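Local coordinates for Rv3651-like N-terminal domain-containing protein (Mycobacterium tuberculosis, PDB 4Q6U) that is of unknown function but, with one GAF-like and two PAS-like domains, probably serves in sensing a signal, at residues 56-61 against 76-81; 90-95 against 104-109; 176-181 against 186-191. One frame throughout, in Å; residues are numbered along the deposited sequence.

Contact 1: 56-61 against 76-81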
loop_
_atom_site.group_PDB
_atom_site.type_symbol
_atom_site.label_atom_id
_atom_site.label_comp_id
_atom_site.label_asym_id
_atom_site.label_seq_id
_atom_site.Cartn_x
_atom_site.Cartn_y
_atom_site.Cartn_z
ATOM N N ALA B 56 39.483 1.892 2.443
ATOM C CA ALA B 56 40.160 1.700 1.167
ATOM C C ALA B 56 41.167 0.556 1.237
ATOM O O ALA B 56 41.269 -0.246 0.305
ATOM C CB ALA B 56 40.849 2.991 0.737
ATOM N N GLU B 57 41.905 0.489 2.345
ATOM C CA GLU B 57 42.881 -0.578 2.567
ATOM C C GLU B 57 42.197 -1.938 2.761
ATOM O O GLU B 57 42.688 -2.965 2.287
ATOM C CB GLU B 57 43.763 -0.251 3.774
ATOM N N THR B 58 41.063 -1.941 3.455
ATOM C CA THR B 58 40.310 -3.171 3.680
ATOM C C THR B 58 39.836 -3.746 2.356
ATOM O O THR B 58 39.822 -4.965 2.165
ATOM C CB THR B 58 39.099 -2.935 4.599
ATOM O OG1 THR B 58 39.561 -2.525 5.890
ATOM C CG2 THR B 58 38.271 -4.206 4.748
ATOM N N LEU B 59 39.463 -2.861 1.437
ATOM C CA LEU B 59 39.086 -3.288 0.097
ATOM C C LEU B 59 40.292 -3.901 -0.613
ATOM O O LEU B 59 40.187 -4.938 -1.250
ATOM C CB LEU B 59 38.527 -2.117 -0.713
ATOM C CG LEU B 59 37.193 -1.542 -0.236
ATOM C CD1 LEU B 59 36.651 -0.530 -1.233
ATOM C CD2 LEU B 59 36.210 -2.665 -0.016
ATOM N N GLN B 60 41.435 -3.245 -0.475
ATOM C CA GLN B 60 42.695 -3.690 -1.073
ATOM C C GLN B 60 43.134 -5.081 -0.629
ATOM O O GLN B 60 43.490 -5.933 -1.443
ATOM C CB GLN B 60 43.809 -2.708 -0.717
ATOM C CG GLN B 60 44.236 -1.751 -1.804
ATOM C CD GLN B 60 45.346 -0.844 -1.320
ATOM O OE1 GLN B 60 45.624 -0.781 -0.123
ATOM N NE2 GLN B 60 45.997 -0.146 -2.246
ATOM N N THR B 61 43.123 -5.279 0.681
ATOM C CA THR B 61 43.758 -6.422 1.313
ATOM C C THR B 61 42.822 -7.581 1.571
ATOM O O THR B 61 43.282 -8.701 1.792
ATOM C CB THR B 61 44.378 -6.021 2.659
ATOM O OG1 THR B 61 43.342 -5.571 3.548
ATOM C CG2 THR B 61 45.412 -4.911 2.463
ATOM N N ILE B 76 40.923 2.761 14.417
ATOM C CA ILE B 76 39.862 2.445 13.475
ATOM C C ILE B 76 39.889 0.949 13.213
ATOM O O ILE B 76 40.940 0.383 12.918
ATOM C CB ILE B 76 40.018 3.218 12.147
ATOM C CG1 ILE B 76 40.208 4.715 12.417
ATOM C CG2 ILE B 76 38.835 2.962 11.227
ATOM C CD1 ILE B 76 40.334 5.560 11.166
ATOM N N ARG B 77 38.742 0.297 13.338
ATOM C CA ARG B 77 38.709 -1.139 13.097
ATOM C C ARG B 77 37.752 -1.445 11.968
ATOM O O ARG B 77 36.642 -0.922 11.922
ATOM C CB ARG B 77 38.328 -1.890 14.368
ATOM C CG ARG B 77 39.213 -1.524 15.550
ATOM C CD ARG B 77 38.959 -2.433 16.726
ATOM N NE ARG B 77 38.987 -3.835 16.327
ATOM C CZ ARG B 77 39.355 -4.828 17.128
ATOM N NH1 ARG B 77 39.738 -4.565 18.374
ATOM N NH2 ARG B 77 39.351 -6.079 16.682
ATOM N N THR B 78 38.210 -2.267 11.033
ATOM C CA THR B 78 37.396 -2.616 9.887
ATOM C C THR B 78 37.253 -4.130 9.732
ATOM O O THR B 78 38.186 -4.894 9.980
ATOM C CB THR B 78 37.974 -2.027 8.585
ATOM O OG1 THR B 78 39.357 -2.379 8.463
ATOM C CG2 THR B 78 37.840 -0.512 8.571
ATOM N N GLU B 79 36.056 -4.533 9.319
ATOM C CA GLU B 79 35.705 -5.923 9.082
ATOM C C GLU B 79 35.134 -6.033 7.683
ATOM O O GLU B 79 34.098 -5.431 7.392
ATOM C CB GLU B 79 34.678 -6.412 10.108
ATOM C CG GLU B 79 35.189 -6.460 11.529
ATOM C CD GLU B 79 36.300 -7.465 11.706
ATOM O OE1 GLU B 79 36.265 -8.513 11.039
ATOM O OE2 GLU B 79 37.216 -7.196 12.502
ATOM N N PRO B 80 35.811 -6.783 6.805
ATOM C CA PRO B 80 35.296 -6.993 5.452
ATOM C C PRO B 80 34.007 -7.809 5.470
ATOM O O PRO B 80 33.838 -8.667 6.338
ATOM C CB PRO B 80 36.432 -7.774 4.768
ATOM C CG PRO B 80 37.087 -8.493 5.875
ATOM C CD PRO B 80 37.084 -7.500 7.012
ATOM N N VAL B 81 33.104 -7.525 4.541
ATOM C CA VAL B 81 31.958 -8.387 4.324
ATOM C C VAL B 81 32.129 -9.014 2.949
ATOM O O VAL B 81 31.931 -8.356 1.924
ATOM C CB VAL B 81 30.627 -7.633 4.394
ATOM C CG1 VAL B 81 29.472 -8.625 4.425
ATOM C CG2 VAL B 81 30.585 -6.745 5.629
#
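Thr58, on the helix, and Thr78, on the strand, meet hydroxyl to hydroxyl, and with Pro80 they account for nearly all of the 128 Å² buried between 56-61 and 76-81. Thr58 OG1 and Thr78 OG1 are hydrogen-bonded at 2.6 Å. The side chains run past each other in opposite directions, and Thr58 OG1 lies 3.2 Å from Thr78 CB. On the helix, the first torsion of Thr58 (chi1 -64°) lays OG1 beside its own backbone N, where it also bonds to the carbonyl oxygen of Ala54, one turn earlier. That bond favours this rotation, which turns the methyl, CG2, toward Pro80. On the strand, Thr78 holds its hydroxyl between the backbone N and the carbonyl carbon (chi1 52°), which carries OG1 out from the sheet to the helix. The third participant, Pro80, gives only an apolar contact: its ring meets Thr58 at about a right angle, with Pro80 CB 4.0 Å from Thr58 CG2. Both threonines are buried, so the paired hydroxyls place a small polar link within otherwise apolar packing. The backbones stay well apart, the nearest CA atoms being those of Thr58 and Pro80 at 6.5 Å. The contact thus seats the end of helix 48-61 on one face of the six-stranded antiparallel sheet of the N-terminal, GAF-like domain: Thr58 sits over strand 74-82 and touches Leu65 of strand 65-69 on one flank and Val91 of strand 88-97 on the other.

Contact 2: 90-95 against 104-109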
loop_
_atom_site.group_PDB
_atom_site.type_symbol
_atom_site.label_atom_id
_atom_site.label_comp_id
_atom_site.label_asym_id
_atom_site.label_seq_id
_atom_site.Cartn_x
_atom_site.Cartn_y
_atom_site.Cartn_z
ATOM N N GLY B 90 30.889 -5.172 1.289
ATOM C CA GLY B 90 30.940 -4.032 2.180
ATOM C C GLY B 90 32.016 -4.159 3.236
ATOM O O GLY B 90 32.758 -5.145 3.277
ATOM N N VAL B 91 32.090 -3.139 4.082
ATOM C CA VAL B 91 33.041 -3.077 5.180
ATOM C C VAL B 91 32.311 -2.542 6.409
ATOM O O VAL B 91 31.555 -1.575 6.311
ATOM C CB VAL B 91 34.254 -2.161 4.849
ATOM C CG1 VAL B 91 35.158 -1.968 6.077
ATOM C CG2 VAL B 91 35.042 -2.708 3.672
ATOM N N GLN B 92 32.520 -3.175 7.557
ATOM C CA GLN B 92 31.952 -2.673 8.796
ATOM C C GLN B 92 33.053 -1.936 9.542
ATOM O O GLN B 92 34.160 -2.452 9.656
ATOM C CB GLN B 92 31.381 -3.806 9.637
ATOM C CG GLN B 92 30.036 -3.479 10.248
ATOM C CD GLN B 92 29.328 -4.710 10.763
ATOM O OE1 GLN B 92 29.870 -5.821 10.712
ATOM N NE2 GLN B 92 28.107 -4.522 11.264
ATOM N N VAL B 93 32.752 -0.732 10.026
ATOM C CA VAL B 93 33.786 0.143 10.602
ATOM C C VAL B 93 33.418 0.653 11.994
ATOM O O VAL B 93 32.261 1.019 12.255
ATOM C CB VAL B 93 34.055 1.362 9.690
ATOM C CG1 VAL B 93 35.273 2.166 10.188
ATOM C CG2 VAL B 93 34.267 0.924 8.261
ATOM N N TRP B 94 34.409 0.690 12.884
ATOM C CA TRP B 94 34.225 1.240 14.218
ATOM C C TRP B 94 35.430 2.103 14.575
ATOM O O TRP B 94 36.561 1.716 14.301
ATOM C CB TRP B 94 34.043 0.120 15.244
ATOM C CG TRP B 94 33.989 0.598 16.652
ATOM C CD1 TRP B 94 32.871 0.907 17.371
ATOM C CD2 TRP B 94 35.101 0.832 17.521
ATOM N NE1 TRP B 94 33.219 1.317 18.634
ATOM C CE2 TRP B 94 34.584 1.279 18.752
ATOM C CE3 TRP B 94 36.484 0.703 17.378
ATOM C CZ2 TRP B 94 35.401 1.604 19.835
ATOM C CZ3 TRP B 94 37.298 1.032 18.456
ATOM C CH2 TRP B 94 36.751 1.473 19.667
ATOM N N SER B 95 35.183 3.268 15.168
ATOM C CA SER B 95 36.264 4.149 15.628
ATOM C C SER B 95 36.075 4.517 17.090
ATOM O O SER B 95 34.967 4.436 17.624
ATOM C CB SER B 95 36.326 5.427 14.788
ATOM O OG SER B 95 36.594 5.142 13.429
ATOM N N ASP B 104 29.380 -5.109 20.698
ATOM C CA ASP B 104 29.073 -6.307 19.925
ATOM C C ASP B 104 28.803 -5.907 18.477
ATOM O O ASP B 104 28.181 -4.879 18.212
ATOM C CB ASP B 104 27.876 -7.053 20.522
ATOM C CG ASP B 104 28.167 -7.615 21.907
ATOM O OD1 ASP B 104 29.351 -7.876 22.214
ATOM O OD2 ASP B 104 27.209 -7.806 22.685
ATOM N N ARG B 105 29.308 -6.699 17.542
ATOM C CA ARG B 105 29.200 -6.358 16.135
ATOM C C ARG B 105 28.007 -7.061 15.503
ATOM O O ARG B 105 27.929 -8.292 15.525
ATOM C CB ARG B 105 30.490 -6.723 15.388
ATOM C CG ARG B 105 30.511 -6.252 13.945
ATOM C CD ARG B 105 31.855 -6.488 13.289
ATOM N NE ARG B 105 32.236 -7.899 13.298
ATOM C CZ ARG B 105 31.846 -8.783 12.390
ATOM N NH1 ARG B 105 31.050 -8.410 11.391
ATOM N NH2 ARG B 105 32.247 -10.044 12.486
ATOM N N PRO B 106 27.069 -6.282 14.940
ATOM C CA PRO B 106 25.941 -6.901 14.235
ATOM C C PRO B 106 26.460 -7.675 13.037
ATOM O O PRO B 106 27.259 -7.124 12.280
ATOM C CB PRO B 106 25.083 -5.709 13.793
ATOM C CG PRO B 106 25.568 -4.535 14.598
ATOM C CD PRO B 106 27.024 -4.811 14.875
ATOM N N ILE B 107 26.042 -8.924 12.870
ATOM C CA ILE B 107 26.580 -9.724 11.775
ATOM C C ILE B 107 25.848 -9.431 10.472
ATOM O O ILE B 107 24.650 -9.709 10.343
ATOM C CB ILE B 107 26.507 -11.233 12.058
ATOM C CG1 ILE B 107 26.991 -11.554 13.472
ATOM C CG2 ILE B 107 27.346 -11.995 11.031
ATOM C CD1 ILE B 107 28.407 -11.108 13.759
ATOM N N PRO B 108 26.569 -8.862 9.494
ATOM C CA PRO B 108 25.992 -8.603 8.175
ATOM C C PRO B 108 25.959 -9.885 7.355
ATOM O O PRO B 108 26.816 -10.742 7.549
ATOM C CB PRO B 108 26.946 -7.559 7.564
ATOM C CG PRO B 108 28.036 -7.332 8.598
ATOM C CD PRO B 108 27.992 -8.496 9.530
ATOM N N GLY B 109 24.981 -10.012 6.461
ATOM C CA GLY B 109 24.816 -11.215 5.677
ATOM C C GLY B 109 24.791 -10.900 4.196
ATOM O O GLY B 109 23.807 -10.362 3.687
#
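Gln92, on strand 90-95, faces the irregular segment 104-109 with no backbone pairing between them, the nearest CA atoms being those of Gln92 and Pro108, 8.4 Å apart. The gap is bridged by the Gln92 side chain, which buries far more surface here than any other residue. Its chain is extended beyond CG, which carries the terminal amide across to the loop. There both polar atoms of the amide are used. Gln92 NE2 donates to the carbonyl oxygen of Pro106 over 2.9 Å with an N-H...O angle of 158°; this acceptor lies almost in the amide plane, while the donor is tilted somewhat from the carbonyl plane of Pro106. Gln92 OE1 accepts from Arg105 NH1, also at 2.9 Å, and the nitrogen approaches nearly along the C=O axis. The oxygen sits in the guanidinium plane, at its edge, although the two flat groups are turned 81° against each other. The two bonds, one at OE1 and one at NE2, restrict rotation of the amide and distinguish its oxygen from its nitrogen.

Segment 104-109 lies on the connection from strand 88-97, in the sheet of the GAF-like domain, to strand 109-114 of the following PAS-like domain, so the glutamine ties the interdomain linker back to the first sheet. Prolines pack about the same amide: Pro108 CG approaches Gln92 OE1 to 3.2 Å from the direction opposite to the glutamine chain, and Pro106 CD lies 3.8 Å from Gln92 NE2. Arg105 bends at chi3 (59°), returning its guanidinium toward Gln92 OE1 while CG and CD pass close to the same oxygen. Elsewhere, Arg105 touches Glu79 and Trp13, and Leu15 of strand 14-17 touches both Gln92 and Pro108.

Contact 3: 176-181 against 186-191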
loop_
_atom_site.group_PDB
_atom_site.type_symbol
_atom_site.label_atom_id
_atom_site.label_comp_id
_atom_site.label_asym_id
_atom_site.label_seq_id
_atom_site.Cartn_x
_atom_site.Cartn_y
_atom_site.Cartn_z
ATOM N N ILE B 176 13.915 -1.623 5.302
ATOM C CA ILE B 176 13.698 -2.458 6.480
ATOM C C ILE B 176 12.458 -3.319 6.250
ATOM O O ILE B 176 11.400 -2.787 5.929
ATOM C CB ILE B 176 13.481 -1.618 7.749
ATOM C CG1 ILE B 176 14.717 -0.775 8.072
ATOM C CG2 ILE B 176 13.125 -2.521 8.922
ATOM C CD1 ILE B 176 15.853 -1.586 8.639
ATOM N N TRP B 177 12.570 -4.631 6.433
ATOM C CA TRP B 177 11.446 -5.534 6.173
ATOM C C TRP B 177 10.990 -6.306 7.407
ATOM O O TRP B 177 11.799 -6.628 8.279
ATOM C CB TRP B 177 11.808 -6.534 5.075
ATOM C CG TRP B 177 11.680 -5.995 3.690
ATOM C CD1 TRP B 177 11.617 -4.679 3.314
ATOM C CD2 TRP B 177 11.583 -6.762 2.487
ATOM N NE1 TRP B 177 11.496 -4.588 1.948
ATOM C CE2 TRP B 177 11.474 -5.855 1.418
ATOM C CE3 TRP B 177 11.567 -8.135 2.213
ATOM C CZ2 TRP B 177 11.365 -6.273 0.094
ATOM C CZ3 TRP B 177 11.457 -8.546 0.900
ATOM C CH2 TRP B 177 11.356 -7.621 -0.142
ATOM N N ASP B 178 9.692 -6.594 7.468
ATOM C CA ASP B 178 9.122 -7.450 8.505
ATOM C C ASP B 178 9.098 -8.917 8.076
ATOM O O ASP B 178 8.595 -9.245 6.999
ATOM C CB ASP B 178 7.705 -7.007 8.845
ATOM C CG ASP B 178 7.666 -5.646 9.502
ATOM O OD1 ASP B 178 8.010 -5.564 10.699
ATOM O OD2 ASP B 178 7.295 -4.666 8.823
ATOM N N LEU B 179 9.626 -9.797 8.921
ATOM C CA LEU B 179 9.618 -11.233 8.630
ATOM C C LEU B 179 9.175 -12.037 9.848
ATOM O O LEU B 179 8.957 -11.487 10.926
ATOM C CB LEU B 179 11.003 -11.711 8.190
ATOM C CG LEU B 179 11.803 -10.969 7.115
ATOM C CD1 LEU B 179 13.193 -11.609 6.969
ATOM C CD2 LEU B 179 11.079 -10.986 5.782
ATOM N N THR B 180 9.061 -13.346 9.678
ATOM C CA THR B 180 8.834 -14.230 10.810
ATOM C C THR B 180 9.864 -15.363 10.774
ATOM O O THR B 180 10.019 -16.038 9.754
ATOM C CB THR B 180 7.401 -14.792 10.801
ATOM O OG1 THR B 180 6.476 -13.748 11.145
ATOM C CG2 THR B 180 7.264 -15.916 11.801
ATOM N N ASP B 181 10.590 -15.569 11.870
ATOM C CA ASP B 181 11.626 -16.603 11.855
ATOM C C ASP B 181 10.999 -17.997 11.901
ATOM O O ASP B 181 9.774 -18.132 11.908
ATOM C CB ASP B 181 12.634 -16.413 13.000
ATOM C CG ASP B 181 12.027 -16.596 14.387
ATOM O OD1 ASP B 181 10.889 -17.090 14.523
ATOM O OD2 ASP B 181 12.720 -16.248 15.365
ATOM N N PRO B 186 8.033 -12.805 15.198
ATOM C CA PRO B 186 8.185 -11.589 14.392
ATOM C C PRO B 186 9.592 -11.007 14.505
ATOM O O PRO B 186 10.097 -10.820 15.610
ATOM C CB PRO B 186 7.153 -10.632 14.998
ATOM C CG PRO B 186 6.147 -11.514 15.630
ATOM C CD PRO B 186 6.916 -12.696 16.149
ATOM N N ILE B 187 10.224 -10.749 13.366
ATOM C CA ILE B 187 11.549 -10.147 13.340
ATOM C C ILE B 187 11.575 -9.047 12.288
ATOM O O ILE B 187 10.617 -8.890 11.526
ATOM C CB ILE B 187 12.652 -11.179 13.017
ATOM C CG1 ILE B 187 12.367 -11.854 11.673
ATOM C CG2 ILE B 187 12.764 -12.233 14.112
ATOM C CD1 ILE B 187 13.528 -12.683 11.176
ATOM N N ARG B 188 12.665 -8.286 12.250
ATOM C CA ARG B 188 12.867 -7.307 11.188
ATOM C C ARG B 188 14.289 -7.383 10.662
ATOM O O ARG B 188 15.217 -7.699 11.408
ATOM C CB ARG B 188 12.578 -5.886 11.672
ATOM C CG ARG B 188 11.130 -5.629 12.052
ATOM C CD ARG B 188 10.980 -4.340 12.842
ATOM N NE ARG B 188 10.995 -3.144 12.002
ATOM C CZ ARG B 188 11.782 -2.089 12.211
ATOM N NH1 ARG B 188 11.711 -1.041 11.400
ATOM N NH2 ARG B 188 12.639 -2.073 13.226
ATOM N N ILE B 189 14.457 -7.091 9.376
ATOM C CA ILE B 189 15.789 -6.995 8.790
ATOM C C ILE B 189 15.982 -5.688 8.035
ATOM O O ILE B 189 15.039 -5.129 7.480
ATOM C CB ILE B 189 16.084 -8.163 7.820
ATOM C CG1 ILE B 189 15.112 -8.146 6.641
ATOM C CG2 ILE B 189 15.991 -9.503 8.546
ATOM C CD1 ILE B 189 15.563 -8.993 5.472
ATOM N N GLY B 190 17.216 -5.195 8.025
ATOM C CA GLY B 190 17.594 -4.186 7.061
ATOM C C GLY B 190 18.303 -4.870 5.915
ATOM O O GLY B 190 18.836 -5.971 6.075
ATOM N N PHE B 191 18.302 -4.237 4.749
ATOM C CA PHE B 191 19.169 -4.690 3.673
ATOM C C PHE B 191 19.479 -3.577 2.677
ATOM O O PHE B 191 18.758 -2.589 2.578
ATOM C CB PHE B 191 18.559 -5.904 2.937
ATOM C CG PHE B 191 17.370 -5.571 2.083
ATOM C CD1 PHE B 191 17.536 -5.148 0.773
ATOM C CD2 PHE B 191 16.083 -5.674 2.593
ATOM C CE1 PHE B 191 16.448 -4.836 -0.015
ATOM C CE2 PHE B 191 14.982 -5.363 1.806
ATOM C CZ PHE B 191 15.165 -4.943 0.504
HETATM O O HOH W 1 8.364 -8.074 12.236
HETATM O O HOH W 2 8.782 -2.777 10.663
#
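Trp177 and Phe191 meet edge to face: Phe191 points its CE2 edge at one face of the indole, with planes at 88° and the Phe191 centroid 4.9 Å from that of the five-membered ring. Phe191 takes chi1 72°, its CG between backbone N and carbonyl carbon, which swings the ring toward the neighbouring strand. On the same face of the hairpin, Leu179 CB packs 3.7 Å from Ile187 CG1, and Leu179 CD1 reaches diagonally to Ile189 CD1. The opposite face carries Ile176, Asp178 and Arg188. Here a bend at chi3 (79°) brings the Arg188 guanidinium face against Ile176 CG2, 3.2 Å from NH1. Arg188 NH2 hydrogen-bonds to the carbonyl oxygen of Glu217. Asp178 runs alongside, but Asp178 OD1 and Arg188 NE are 4.1 Å apart, beyond a salt bridge; NE donates instead to a water shared with OD1. Between the two faces, paired backbone bonds link Trp177 with Ile189 and Leu179 with Ile187, the antiparallel hydrogen-bonded pairs. This hairpin forms one edge of the five-stranded PAS-like sheet: strand 172-180 is outermost within the chain, strand 186-198 pairs on its other side with strand 206-215, and helix 157-165 packs against Trp177.

Contacts 1 and 2 both involve the same sheet, each through one strand, and their centres lie 11 Å apart. Strands 74-82 and 88-97 are neighbours there: Glu79 O probably accepts from Gln92 N at 2.8 Å, and Val81 N probably donates to Gly90 O at 2.7 Å. Helix 48-61 covers one face, where Thr58 CG2 packs 3.7 Å from Val91 CG2, whereas Gln92 meets the linker on the other. Contact 3 stands in the next, PAS-like domain, centred about 18 Å from contact 2 and about 27 Å from contact 1, without touching either. Segment 104-109 leads from the first sheet toward that domain, making contact 2 the intermediate one in sequence and space.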